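Local coordinates for geranylgeranyl pyrophosphate synthase (Corynebacterium glutamicum, PDB 3LK5), which probably joins allylic diphosphates to isopentenyl diphosphate with the help of magnesium, as a prenyltransferase of isoprenoid biosynthesis, at residues Lys20-Val25 with Gly62-Pro67; His14-Asp19 with Arg358-Ala363; Ala174-Ala179 with Leu225-Ser230. All blocks are in the same frame, centred on the assembly; numbering follows the deposited sequence.

Contact 1: Lys20-Val25 with Gly62-Pro67; sequences KFPEVV and GKRIRP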
ATOM      1  N   LYS A  20       8.398  26.335  11.689  1.00 40.91           N
ATOM      2  CA  LYS A  20       8.454  26.551  10.227  1.00 39.97           C
ATOM      3  C   LYS A  20       8.656  25.261   9.418  1.00 36.02           C
ATOM      4  O   LYS A  20       8.456  25.262   8.204  1.00 33.93           O
ATOM      5  CB  LYS A  20       9.587  27.511   9.825  1.00 42.52           C
ATOM      6  CG  LYS A  20       9.489  28.926  10.419  1.00 62.14           C
ATOM      7  CD  LYS A  20      10.492  29.866   9.751  1.00 47.04           C
ATOM      8  CE  LYS A  20      10.781  31.094  10.619  1.00 62.36           C
ATOM      9  NZ  LYS A  20       9.763  32.187  10.502  1.00 50.64           N
ATOM     10  N   PHE A  21       9.119  24.188  10.059  1.00 33.31           N
ATOM     11  CA  PHE A  21       9.414  22.973   9.285  1.00 31.22           C
ATOM     12  C   PHE A  21       8.221  22.458   8.449  1.00 28.87           C
ATOM     13  O   PHE A  21       8.433  22.053   7.318  1.00 29.16           O
ATOM     14  CB  PHE A  21      10.045  21.861  10.136  1.00 31.12           C
ATOM     15  CG  PHE A  21      10.668  20.773   9.321  1.00 28.31           C
ATOM     16  CD1 PHE A  21      11.834  21.012   8.633  1.00 30.28           C
ATOM     17  CD2 PHE A  21      10.074  19.521   9.243  1.00 30.82           C
ATOM     18  CE1 PHE A  21      12.422  20.043   7.865  1.00 29.64           C
ATOM     19  CE2 PHE A  21      10.654  18.521   8.490  1.00 28.59           C
ATOM     20  CZ  PHE A  21      11.834  18.783   7.787  1.00 30.66           C
ATOM     21  N   PRO A  22       6.976  22.481   8.982  1.00 28.59           N
ATOM     22  CA  PRO A  22       5.853  21.983   8.160  1.00 28.65           C
ATOM     23  C   PRO A  22       5.713  22.706   6.822  1.00 28.16           C
ATOM     24  O   PRO A  22       5.214  22.106   5.857  1.00 27.43           O
ATOM     25  CB  PRO A  22       4.617  22.227   9.033  1.00 29.53           C
ATOM     26  CG  PRO A  22       5.150  22.205  10.426  1.00 34.23           C
ATOM     27  CD  PRO A  22       6.550  22.751  10.372  1.00 29.97           C
ATOM     28  N   GLU A  23       6.137  23.978   6.757  1.00 26.87           N
ATOM     29  CA  GLU A  23       6.107  24.732   5.479  1.00 26.17           C
ATOM     30  C   GLU A  23       7.041  24.105   4.457  1.00 25.05           C
ATOM     31  O   GLU A  23       6.702  23.972   3.270  1.00 23.84           O
ATOM     32  CB  GLU A  23       6.501  26.210   5.707  1.00 27.41           C
ATOM     33  CG  GLU A  23       5.570  26.924   6.629  1.00 27.97           C
ATOM     34  CD  GLU A  23       6.056  28.329   6.949  1.00 28.57           C
ATOM     35  OE1 GLU A  23       7.188  28.718   6.558  1.00 28.60           O
ATOM     36  OE2 GLU A  23       5.283  29.035   7.574  1.00 29.03           O
ATOM     37  N   VAL A  24       8.220  23.700   4.934  1.00 25.24           N
ATOM     38  CA  VAL A  24       9.208  23.051   4.080  1.00 26.04           C
ATOM     39  C   VAL A  24       8.645  21.697   3.596  1.00 24.54           C
ATOM     40  O   VAL A  24       8.784  21.374   2.433  1.00 24.29           O
ATOM     41  CB  VAL A  24      10.554  22.846   4.842  1.00 27.64           C
ATOM     42  CG1 VAL A  24      11.520  22.050   4.014  1.00 32.49           C
ATOM     43  CG2 VAL A  24      11.180  24.241   5.176  1.00 33.52           C
ATOM     44  N   VAL A  25       8.000  20.953   4.491  1.00 23.81           N
ATOM     45  CA  VAL A  25       7.424  19.645   4.127  1.00 23.40           C
ATOM     46  C   VAL A  25       6.375  19.839   3.022  1.00 24.81           C
ATOM     47  O   VAL A  25       6.400  19.134   2.018  1.00 23.65           O
ATOM     48  CB  VAL A  25       6.817  18.943   5.348  1.00 22.93           C
ATOM     49  CG1 VAL A  25       5.990  17.665   4.947  1.00 24.68           C
ATOM     50  CG2 VAL A  25       7.939  18.598   6.370  1.00 25.43           C
ATOM     51  N   GLY A  62      -2.382  18.615   8.386  1.00 46.01           N
ATOM     52  CA  GLY A  62      -1.377  17.735   8.959  1.00 45.47           C
ATOM     53  C   GLY A  62      -0.409  18.555   9.801  1.00 44.56           C
ATOM     54  O   GLY A  62       0.013  19.633   9.379  1.00 45.49           O
ATOM     55  N   LYS A  63      -0.031  18.045  10.971  1.00 42.56           N
ATOM     56  CA  LYS A  63       1.000  18.688  11.787  1.00 41.14           C
ATOM     57  C   LYS A  63       2.458  18.404  11.309  1.00 35.43           C
ATOM     58  O   LYS A  63       3.399  19.081  11.721  1.00 33.20           O
ATOM     59  CB  LYS A  63       0.835  18.278  13.255  1.00 46.14           C
ATOM     60  CG  LYS A  63      -0.479  18.752  13.920  1.00 56.87           C
ATOM     61  CD  LYS A  63      -0.536  20.285  14.131  1.00 51.43           C
ATOM     62  CE  LYS A  63       0.326  20.794  15.309  1.00 57.42           C
ATOM     63  NZ  LYS A  63      -0.294  20.475  16.639  1.00 53.40           N
ATOM     64  N   ARG A  64       2.617  17.410  10.435  1.00 31.29           N
ATOM     65  CA  ARG A  64       3.948  17.019   9.903  1.00 29.07           C
ATOM     66  C   ARG A  64       4.930  16.549  11.017  1.00 26.61           C
ATOM     67  O   ARG A  64       6.133  16.774  10.920  1.00 25.41           O
ATOM     68  CB  ARG A  64       4.589  18.153   9.081  1.00 28.62           C
ATOM     69  CG  ARG A  64       3.625  18.886   8.090  1.00 26.86           C
ATOM     70  CD  ARG A  64       2.872  17.939   7.139  1.00 28.69           C
ATOM     71  NE  ARG A  64       2.201  18.770   6.129  1.00 28.27           N
ATOM     72  CZ  ARG A  64       1.398  18.330   5.169  1.00 30.89           C
ATOM     73  NH1 ARG A  64       1.142  17.022   5.035  1.00 28.88           N
ATOM     74  NH2 ARG A  64       0.839  19.213   4.342  1.00 27.17           N
ATOM     75  N   ILE A  65       4.392  15.952  12.071  1.00 26.28           N
ATOM     76  CA  ILE A  65       5.211  15.541  13.229  1.00 27.46           C
ATOM     77  C   ILE A  65       6.222  14.456  12.828  1.00 25.23           C
ATOM     78  O   ILE A  65       7.360  14.417  13.322  1.00 25.03           O
ATOM     79  CB  ILE A  65       4.301  15.062  14.406  1.00 30.68           C
ATOM     80  CG1 ILE A  65       5.114  14.926  15.695  1.00 41.76           C
ATOM     81  CG2 ILE A  65       3.679  13.737  14.142  1.00 40.12           C
ATOM     82  CD1 ILE A  65       5.958  16.140  15.964  1.00 36.75           C
ATOM     83  N   ARG A  66       5.816  13.575  11.899  1.00 25.09           N
ATOM     84  CA  ARG A  66       6.701  12.464  11.529  1.00 24.92           C
ATOM     85  C   ARG A  66       7.905  12.945  10.720  1.00 23.44           C
ATOM     86  O   ARG A  66       9.024  12.630  11.086  1.00 24.59           O
ATOM     87  CB  ARG A  66       5.928  11.272  10.882  1.00 25.55           C
ATOM     88  CG  ARG A  66       4.911  10.647  11.840  1.00 28.69           C
ATOM     89  CD  ARG A  66       3.945   9.658  11.170  1.00 27.87           C
ATOM     90  NE  ARG A  66       2.903   9.315  12.139  1.00 30.22           N
ATOM     91  CZ  ARG A  66       1.852  10.079  12.433  1.00 29.50           C
ATOM     92  NH1 ARG A  66       1.656  11.228  11.815  1.00 31.25           N
ATOM     93  NH2 ARG A  66       0.987   9.678  13.361  1.00 32.21           N
ATOM     94  N   PRO A  67       7.699  13.759   9.649  1.00 23.45           N
ATOM     95  CA  PRO A  67       8.867  14.345   8.988  1.00 23.93           C
ATOM     96  C   PRO A  67       9.674  15.205   9.934  1.00 23.67           C
ATOM     97  O   PRO A  67      10.896  15.243   9.851  1.00 23.79           O
ATOM     98  CB  PRO A  67       8.256  15.269   7.907  1.00 24.36           C
ATOM     99  CG  PRO A  67       6.922  14.683   7.616  1.00 23.19           C
ATOM    100  CD  PRO A  67       6.448  14.071   8.938  1.00 23.41           C
TER
HETATM  101  O   HOH W   1       2.392  21.632   6.002  1.00 32.98           O
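Arg-64 lays the aliphatic part of its side chain along helix 21-43. Its CG presses on Pro-22 CB at 3.6 Å, and its CD on Val-25 CG1 at 3.8 Å. CG stands anti to the carbonyl carbon of Arg-64, and the chain then bends at chi2 (-53°) before running out straight, so the guanidinium passes obliquely by Val-25. At its edge, in the plane, NE donates to a water at 2.9 Å, and that water donates in turn to Pro-22 O. NH1 turns to Glu-98, as a salt bridge, and to Val-58 O. The sequence is the GKxxR motif of the polyprenyl synthetases, whose lysine and second arginine bind the isopentenyl diphosphate in relatives; here Lys-63 points its CB away from helix 21-43, and a glycerol lies beside its side chain. Arg-64, with phi and psi both positive at the N-cap of helix 65-78, points its side chain toward helix 21-43. One turn further on, Pro-67 meets Val-25 at about a right angle, with Pro-67 CB 3.7 Å from Val-25 CG2. The Phe-21 ring stacks on Trp-71 and brings CE2 to within 3.6 Å of Pro-67 O.

Contact 2: His14-Asp19 with Arg358-Ala363; sequences HDLDLD and RAQLRA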
ATOM      1  N   HIS A  14      21.247  23.386   9.904  1.00 72.89           N
ATOM      2  CA  HIS A  14      21.907  22.821  11.093  1.00 72.46           C
ATOM      3  C   HIS A  14      21.072  23.026  12.351  1.00 70.94           C
ATOM      4  O   HIS A  14      21.420  22.531  13.437  1.00 70.78           O
ATOM      5  CB  HIS A  14      23.315  23.410  11.282  1.00 73.80           C
ATOM      6  CG  HIS A  14      24.385  22.681  10.523  1.00 76.01           C
ATOM      7  ND1 HIS A  14      24.800  23.062   9.262  1.00 74.94           N
ATOM      8  CD2 HIS A  14      25.122  21.591  10.848  1.00 74.90           C
ATOM      9  CE1 HIS A  14      25.747  22.241   8.845  1.00 75.57           C
ATOM     10  NE2 HIS A  14      25.962  21.339   9.788  1.00 75.90           N
ATOM     11  N   ASP A  15      19.964  23.746  12.207  1.00 69.83           N
ATOM     12  CA  ASP A  15      19.101  23.994  13.354  1.00 69.01           C
ATOM     13  C   ASP A  15      17.680  23.476  13.124  1.00 66.47           C
ATOM     14  O   ASP A  15      17.191  23.400  11.986  1.00 66.89           O
ATOM     15  CB  ASP A  15      19.146  25.482  13.796  1.00 70.40           C
ATOM     16  CG  ASP A  15      17.902  26.272  13.380  1.00 85.15           C
ATOM     17  OD1 ASP A  15      17.204  26.789  14.279  1.00 71.01           O
ATOM     18  OD2 ASP A  15      17.617  26.370  12.164  1.00 71.24           O
ATOM     19  N   LEU A  16      17.037  23.114  14.227  1.00 63.54           N
ATOM     20  CA  LEU A  16      15.695  22.555  14.225  1.00 60.65           C
ATOM     21  C   LEU A  16      14.670  23.645  14.559  1.00 58.50           C
ATOM     22  O   LEU A  16      14.641  24.176  15.688  1.00 58.59           O
ATOM     23  CB  LEU A  16      15.637  21.403  15.236  1.00 60.02           C
ATOM     24  CG  LEU A  16      14.370  20.581  15.411  1.00 61.38           C
ATOM     25  CD1 LEU A  16      13.876  20.059  14.084  1.00 59.78           C
ATOM     26  CD2 LEU A  16      14.670  19.433  16.375  1.00 59.79           C
ATOM     27  N   ASP A  17      13.854  24.000  13.569  1.00 55.58           N
ATOM     28  CA  ASP A  17      12.832  25.022  13.744  1.00 53.31           C
ATOM     29  C   ASP A  17      11.469  24.348  13.694  1.00 50.46           C
ATOM     30  O   ASP A  17      10.960  24.064  12.624  1.00 49.95           O
ATOM     31  CB  ASP A  17      12.963  26.087  12.650  1.00 54.12           C
ATOM     32  CG  ASP A  17      12.179  27.358  12.955  1.00 59.04           C
ATOM     33  OD1 ASP A  17      11.007  27.295  13.394  1.00 54.61           O
ATOM     34  OD2 ASP A  17      12.744  28.443  12.716  1.00 54.99           O
ATOM     35  N   LEU A  18      10.873  24.112  14.860  1.00 48.61           N
ATOM     36  CA  LEU A  18       9.651  23.314  14.947  1.00 47.70           C
ATOM     37  C   LEU A  18       8.507  23.973  14.214  1.00 47.17           C
ATOM     38  O   LEU A  18       7.738  23.298  13.528  1.00 46.65           O
ATOM     39  CB  LEU A  18       9.226  23.091  16.402  1.00 47.37           C
ATOM     40  CG  LEU A  18      10.256  22.527  17.378  1.00 47.07           C
ATOM     41  CD1 LEU A  18       9.563  22.270  18.711  1.00 46.95           C
ATOM     42  CD2 LEU A  18      10.912  21.253  16.847  1.00 46.76           C
ATOM     43  N   ASP A  19       8.381  25.290  14.375  1.00 46.44           N
ATOM     44  CA  ASP A  19       7.221  25.989  13.825  1.00 46.80           C
ATOM     45  C   ASP A  19       7.230  26.158  12.306  1.00 43.24           C
ATOM     46  O   ASP A  19       6.170  26.102  11.703  1.00 43.59           O
ATOM     47  CB  ASP A  19       6.954  27.328  14.551  1.00 50.01           C
ATOM     48  CG  ASP A  19       6.518  27.130  16.011  1.00 72.21           C
ATOM     49  OD1 ASP A  19       5.982  26.045  16.357  1.00 52.68           O
ATOM     50  OD2 ASP A  19       6.715  28.064  16.818  1.00 52.97           O
ATOM     51  N   ARG A 358      18.863  19.061  21.019  1.00 29.58           N
ATOM     52  CA  ARG A 358      18.363  18.530  22.282  1.00 31.31           C
ATOM     53  C   ARG A 358      17.213  19.378  22.806  1.00 30.93           C
ATOM     54  O   ARG A 358      16.177  18.848  23.233  1.00 31.61           O
ATOM     55  CB  ARG A 358      19.484  18.449  23.333  1.00 32.94           C
ATOM     56  CG  ARG A 358      19.004  17.888  24.662  1.00 41.00           C
ATOM     57  CD  ARG A 358      20.131  17.748  25.677  1.00 35.80           C
ATOM     58  NE  ARG A 358      20.953  16.556  25.452  1.00 43.53           N
ATOM     59  CZ  ARG A 358      22.239  16.618  25.106  1.00 37.79           C
ATOM     60  NH1 ARG A 358      22.802  17.813  24.939  1.00 45.14           N
ATOM     61  NH2 ARG A 358      22.964  15.515  24.920  1.00 44.17           N
ATOM     62  N   ALA A 359      17.423  20.698  22.798  1.00 31.86           N
ATOM     63  CA  ALA A 359      16.434  21.658  23.264  1.00 31.54           C
ATOM     64  C   ALA A 359      15.124  21.493  22.533  1.00 30.50           C
ATOM     65  O   ALA A 359      14.037  21.487  23.120  1.00 30.59           O
ATOM     66  CB  ALA A 359      16.973  23.121  23.106  1.00 31.47           C
ATOM     67  N   GLN A 360      15.215  21.369  21.228  1.00 29.57           N
ATOM     68  CA  GLN A 360      14.007  21.201  20.451  1.00 30.35           C
ATOM     69  C   GLN A 360      13.363  19.812  20.615  1.00 28.81           C
ATOM     70  O   GLN A 360      12.131  19.697  20.566  1.00 28.75           O
ATOM     71  CB  GLN A 360      14.289  21.516  18.981  1.00 33.39           C
ATOM     72  CG  GLN A 360      14.618  22.991  18.712  1.00 55.66           C
ATOM     73  CD  GLN A 360      13.729  23.960  19.499  1.00 35.87           C
ATOM     74  OE1 GLN A 360      12.503  23.992  19.327  1.00 55.98           O
ATOM     75  NE2 GLN A 360      14.344  24.737  20.380  1.00 55.87           N
ATOM     76  N   LEU A 361      14.166  18.761  20.789  1.00 27.44           N
ATOM     77  CA  LEU A 361      13.567  17.429  21.100  1.00 26.73           C
ATOM     78  C   LEU A 361      12.843  17.459  22.457  1.00 25.94           C
ATOM     79  O   LEU A 361      11.781  16.889  22.623  1.00 26.25           O
ATOM     80  CB  LEU A 361      14.629  16.303  21.091  1.00 26.94           C
ATOM     81  CG  LEU A 361      15.031  15.951  19.639  1.00 27.65           C
ATOM     82  CD1 LEU A 361      16.307  15.161  19.625  1.00 29.09           C
ATOM     83  CD2 LEU A 361      13.891  15.144  18.903  1.00 27.58           C
ATOM     84  N   ARG A 362      13.395  18.180  23.415  1.00 27.70           N
ATOM     85  CA  ARG A 362      12.687  18.350  24.703  1.00 28.67           C
ATOM     86  C   ARG A 362      11.379  19.099  24.523  1.00 28.47           C
ATOM     87  O   ARG A 362      10.331  18.686  25.033  1.00 27.61           O
ATOM     88  CB  ARG A 362      13.584  19.066  25.728  1.00 31.03           C
ATOM     89  CG  ARG A 362      14.827  18.258  26.128  1.00 38.68           C
ATOM     90  CD  ARG A 362      15.708  19.047  27.145  1.00 36.34           C
ATOM     91  NE  ARG A 362      14.906  19.455  28.312  1.00 40.92           N
ATOM     92  CZ  ARG A 362      14.700  18.692  29.390  1.00 38.84           C
ATOM     93  NH1 ARG A 362      15.252  17.479  29.473  1.00 41.51           N
ATOM     94  NH2 ARG A 362      13.945  19.144  30.395  1.00 41.95           N
ATOM     95  N   ALA A 363      11.438  20.208  23.795  1.00 30.82           N
ATOM     96  CA  ALA A 363      10.238  21.004  23.533  1.00 32.19           C
ATOM     97  C   ALA A 363       9.166  20.232  22.770  1.00 31.41           C
ATOM     98  O   ALA A 363       7.968  20.342  23.088  1.00 31.20           O
ATOM     99  CB  ALA A 363      10.601  22.312  22.787  1.00 32.65           C
TER
HETATM  100  O   HOH W   2      11.761  25.686  17.238  1.00 48.27           O
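The amide of Gln-360 is the flat group here, and one of its faces is turned to the backbone of segment 14-19. Leu-16 O lies on that side of the amide plane but displaced toward the methylene, 3.2 Å from Gln-360 CG. On the same side, well above the plane, a water donates to Gln-360 OE1 at 2.8 Å and accepts from Leu-18 N at 3.0 Å. At the oxygen edge, close to the amide plane, lies Leu-18 CG, 3.3 Å from Gln-360 OE1. What brings the amide back over the loop is a bend at chi2 (-41°). Leu-16, with CG anti to the backbone N (chi1 -177°), runs antiparallel past the glutamine side chain and sets CD2 against Gln-360 CB at 3.4 Å; it also touches Leu-68, Trp-71 and Ala-72 of helix 65-78. Leu-18 CD1 reaches Ala-363 CB, one turn along helix 355-369, at 4.2 Å. The N-terminal loop thus rests on the C-terminal helix through Leu-16 and Leu-18 packed on Gln-360 and Ala-363. Between the two segments the polar link is that one water, while Leu-16 N bonds directly to Glu-356, one turn earlier on the helix.

Contact 3: Ala174-Ala179 with Leu225-Ser230; sequences ARTRDA and LHLGAS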
ATOM      1  N   ALA A 174      20.628   2.303   1.649  1.00 25.45           N
ATOM      2  CA  ALA A 174      20.853   1.069   2.355  1.00 24.61           C
ATOM      3  C   ALA A 174      20.726   1.255   3.862  1.00 25.23           C
ATOM      4  O   ALA A 174      20.198   0.366   4.556  1.00 24.66           O
ATOM      5  CB  ALA A 174      22.246   0.452   2.003  1.00 24.34           C
ATOM      6  N   ARG A 175      21.215   2.395   4.377  1.00 24.80           N
ATOM      7  CA  ARG A 175      21.169   2.619   5.823  1.00 24.72           C
ATOM      8  C   ARG A 175      19.724   2.782   6.307  1.00 23.53           C
ATOM      9  O   ARG A 175      19.447   2.465   7.456  1.00 25.09           O
ATOM     10  CB  ARG A 175      21.993   3.861   6.248  1.00 25.85           C
ATOM     11  CG  ARG A 175      23.536   3.623   6.244  1.00 26.58           C
ATOM     12  CD  ARG A 175      24.310   4.750   6.998  1.00 26.10           C
ATOM     13  NE  ARG A 175      24.055   6.068   6.417  1.00 25.81           N
ATOM     14  CZ  ARG A 175      24.771   6.597   5.420  1.00 28.07           C
ATOM     15  NH1 ARG A 175      24.477   7.818   4.946  1.00 26.26           N
ATOM     16  NH2 ARG A 175      25.788   5.915   4.887  1.00 25.99           N
ATOM     17  N   THR A 176      18.842   3.275   5.441  1.00 23.65           N
ATOM     18  CA  THR A 176      17.420   3.480   5.800  1.00 23.21           C
ATOM     19  C   THR A 176      16.663   2.166   6.054  1.00 23.07           C
ATOM     20  O   THR A 176      15.605   2.204   6.674  1.00 22.52           O
ATOM     21  CB  THR A 176      16.596   4.284   4.756  1.00 22.81           C
ATOM     22  OG1 THR A 176      16.446   3.542   3.523  1.00 25.67           O
ATOM     23  CG2 THR A 176      17.219   5.673   4.472  1.00 26.17           C
ATOM     24  N   ARG A 177      17.202   1.025   5.629  1.00 22.74           N
ATOM     25  CA  ARG A 177      16.366  -0.199   5.594  1.00 22.32           C
ATOM     26  C   ARG A 177      15.771  -0.569   6.962  1.00 21.40           C
ATOM     27  O   ARG A 177      14.557  -0.779   7.078  1.00 21.42           O
ATOM     28  CB  ARG A 177      17.143  -1.399   5.015  1.00 21.52           C
ATOM     29  CG  ARG A 177      17.494  -1.337   3.499  1.00 23.88           C
ATOM     30  CD  ARG A 177      16.235  -1.141   2.665  1.00 24.14           C
ATOM     31  NE  ARG A 177      15.195  -2.157   2.952  1.00 24.36           N
ATOM     32  CZ  ARG A 177      13.897  -1.907   2.809  1.00 23.11           C
ATOM     33  NH1 ARG A 177      13.502  -0.677   2.430  1.00 24.43           N
ATOM     34  NH2 ARG A 177      13.000  -2.865   3.082  1.00 24.13           N
ATOM     35  N   ASP A 178      16.611  -0.619   8.014  1.00 21.12           N
ATOM     36  CA  ASP A 178      16.120  -1.109   9.320  1.00 23.16           C
ATOM     37  C   ASP A 178      14.944  -0.259   9.818  1.00 21.65           C
ATOM     38  O   ASP A 178      13.897  -0.791  10.234  1.00 21.07           O
ATOM     39  CB  ASP A 178      17.239  -1.163  10.383  1.00 26.30           C
ATOM     40  CG  ASP A 178      18.264  -2.272  10.114  1.00 39.26           C
ATOM     41  OD1 ASP A 178      17.968  -3.206   9.339  1.00 28.40           O
ATOM     42  OD2 ASP A 178      19.380  -2.246  10.690  1.00 29.80           O
ATOM     43  N   ALA A 179      15.101   1.063   9.783  1.00 21.60           N
ATOM     44  CA  ALA A 179      14.051   1.926  10.270  1.00 22.30           C
ATOM     45  C   ALA A 179      12.824   1.866   9.385  1.00 21.62           C
ATOM     46  O   ALA A 179      11.697   1.836   9.884  1.00 21.30           O
ATOM     47  CB  ALA A 179      14.543   3.407  10.371  1.00 22.56           C
ATOM     48  N   LEU A 225      12.709   9.075  13.945  1.00 20.34           N
ATOM     49  CA  LEU A 225      14.041   9.481  14.476  1.00 21.21           C
ATOM     50  C   LEU A 225      15.122   8.554  13.957  1.00 22.22           C
ATOM     51  O   LEU A 225      16.189   8.997  13.535  1.00 22.12           O
ATOM     52  CB  LEU A 225      14.096   9.399  16.024  1.00 21.07           C
ATOM     53  CG  LEU A 225      13.385  10.621  16.661  1.00 22.88           C
ATOM     54  CD1 LEU A 225      13.036  10.335  18.155  1.00 22.46           C
ATOM     55  CD2 LEU A 225      14.175  11.931  16.512  1.00 22.47           C
ATOM     56  N   HIS A 226      14.837   7.254  14.046  1.00 22.50           N
ATOM     57  CA  HIS A 226      15.752   6.224  13.558  1.00 22.36           C
ATOM     58  C   HIS A 226      16.080   6.453  12.078  1.00 22.23           C
ATOM     59  O   HIS A 226      17.245   6.435  11.678  1.00 20.80           O
ATOM     60  CB  HIS A 226      15.121   4.824  13.801  1.00 21.31           C
ATOM     61  CG  HIS A 226      16.046   3.681  13.522  1.00 21.59           C
ATOM     62  ND1 HIS A 226      15.649   2.359  13.617  1.00 22.15           N
ATOM     63  CD2 HIS A 226      17.331   3.661  13.092  1.00 21.19           C
ATOM     64  CE1 HIS A 226      16.660   1.577  13.259  1.00 21.23           C
ATOM     65  NE2 HIS A 226      17.689   2.343  12.946  1.00 22.65           N
ATOM     66  N   LEU A 227      15.044   6.697  11.271  1.00 22.24           N
ATOM     67  CA  LEU A 227      15.256   6.922   9.834  1.00 21.81           C
ATOM     68  C   LEU A 227      16.206   8.115   9.569  1.00 22.41           C
ATOM     69  O   LEU A 227      17.187   8.005   8.802  1.00 22.13           O
ATOM     70  CB  LEU A 227      13.878   7.143   9.173  1.00 20.92           C
ATOM     71  CG  LEU A 227      13.887   7.530   7.694  1.00 22.72           C
ATOM     72  CD1 LEU A 227      14.534   6.328   6.915  1.00 23.37           C
ATOM     73  CD2 LEU A 227      12.449   7.868   7.184  1.00 22.06           C
ATOM     74  N   GLY A 228      15.893   9.250  10.185  1.00 20.75           N
ATOM     75  CA  GLY A 228      16.725  10.457  10.019  1.00 21.10           C
ATOM     76  C   GLY A 228      18.146  10.217  10.489  1.00 22.31           C
ATOM     77  O   GLY A 228      19.113  10.586   9.798  1.00 21.88           O
ATOM     78  N   ALA A 229      18.293   9.581  11.653  1.00 22.41           N
ATOM     79  CA  ALA A 229      19.646   9.274  12.156  1.00 22.41           C
ATOM     80  C   ALA A 229      20.432   8.326  11.259  1.00 22.06           C
ATOM     81  O   ALA A 229      21.645   8.524  11.059  1.00 21.76           O
ATOM     82  CB  ALA A 229      19.613   8.762  13.643  1.00 22.51           C
ATOM     83  N   SER A 230      19.757   7.314  10.696  1.00 22.58           N
ATOM     84  CA  SER A 230      20.412   6.378   9.765  1.00 23.03           C
ATOM     85  C   SER A 230      20.870   7.093   8.501  1.00 22.37           C
ATOM     86  O   SER A 230      21.962   6.830   8.001  1.00 22.88           O
ATOM     87  CB  SER A 230      19.441   5.229   9.394  1.00 23.60           C
ATOM     88  OG  SER A 230      19.269   4.402  10.541  1.00 24.58           O
TER
HETATM   89  O   HOH W   3      17.677   2.416   9.446  1.00 24.15           O
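Helices 170-199 and 205-231 run antiparallel here, their short axes 165° apart and 8.3 Å from each other at closest approach, with Ala-179 near Leu-227 and Arg-175 near Ser-230. Ala-179 is wedged between His-226 and Leu-227: its CB sits over one face of the His-226 ring in a CH-pi contact, 3.7 Å from the centroid and 20° off the normal, displaced toward the rim. The same methyl lies 3.4 Å from Leu-227 N. His-226 takes this place because CG is anti to its backbone N (chi1 -172°), which swings the ring across toward helix 170-199; its ND1 is paired with Arg-223. On the other flank of Ala-179, the side chains of Leu-227 and Thr-176 run alongside each other in the same sense, Leu-227 CD1 touching Thr-176 CB at 3.6 Å, while Thr-176 OG1 bonds back to Leu-173 O. At the other end, Arg-175, bent at chi3, sends NE into Ser-230 O at 2.7 Å, nearly head-on to the carbonyl and in the guanidinium plane; NH1 goes on to Ile-231 O, so one guanidinium grips two successive carbonyls of the helix end. At the kink in helix 170-199, a water spans the gap between Arg-175 O and Ala-179 N: it donates to Arg-175 O at 2.7 Å, accepts from Ala-179 N and is hydrogen-bonded to Ser-230 OG. Arg-177, on another side of the helix, forms salt bridges with Asp-161 and Asp-165 of the second subunit. Antiparallel neighbours of this kind build the all-helical fold of the polyprenyl synthetases, and helix 170-199 carries the magnesium ligand Asp-194 well beyond this contact.

All three contacts are mainly buried; the centre of contact 1 is about 12 Å from the centre of the chain, against about 18 Å for contact 2 and 17 Å for contact 3. Contacts 1 and 2 share one continuous N-terminal piece, the loop 14-19 leading on to helix 21-43, and both also involve helix 65-78: Pro-67 within contact 1, and Leu-68, Trp-71 and Ala-72 behind Leu-16 of contact 2. Contacts 2 and 3 meet through Leu-361 CD2 and Leu-225 CD2, 4.0 Å apart, whereas contacts 1 and 3 do not touch. Each uses a bridging water, but a direct hydrogen bond between segments occurs only in contact 3, which joins two long helices; the other two rely on packing and the water bridge.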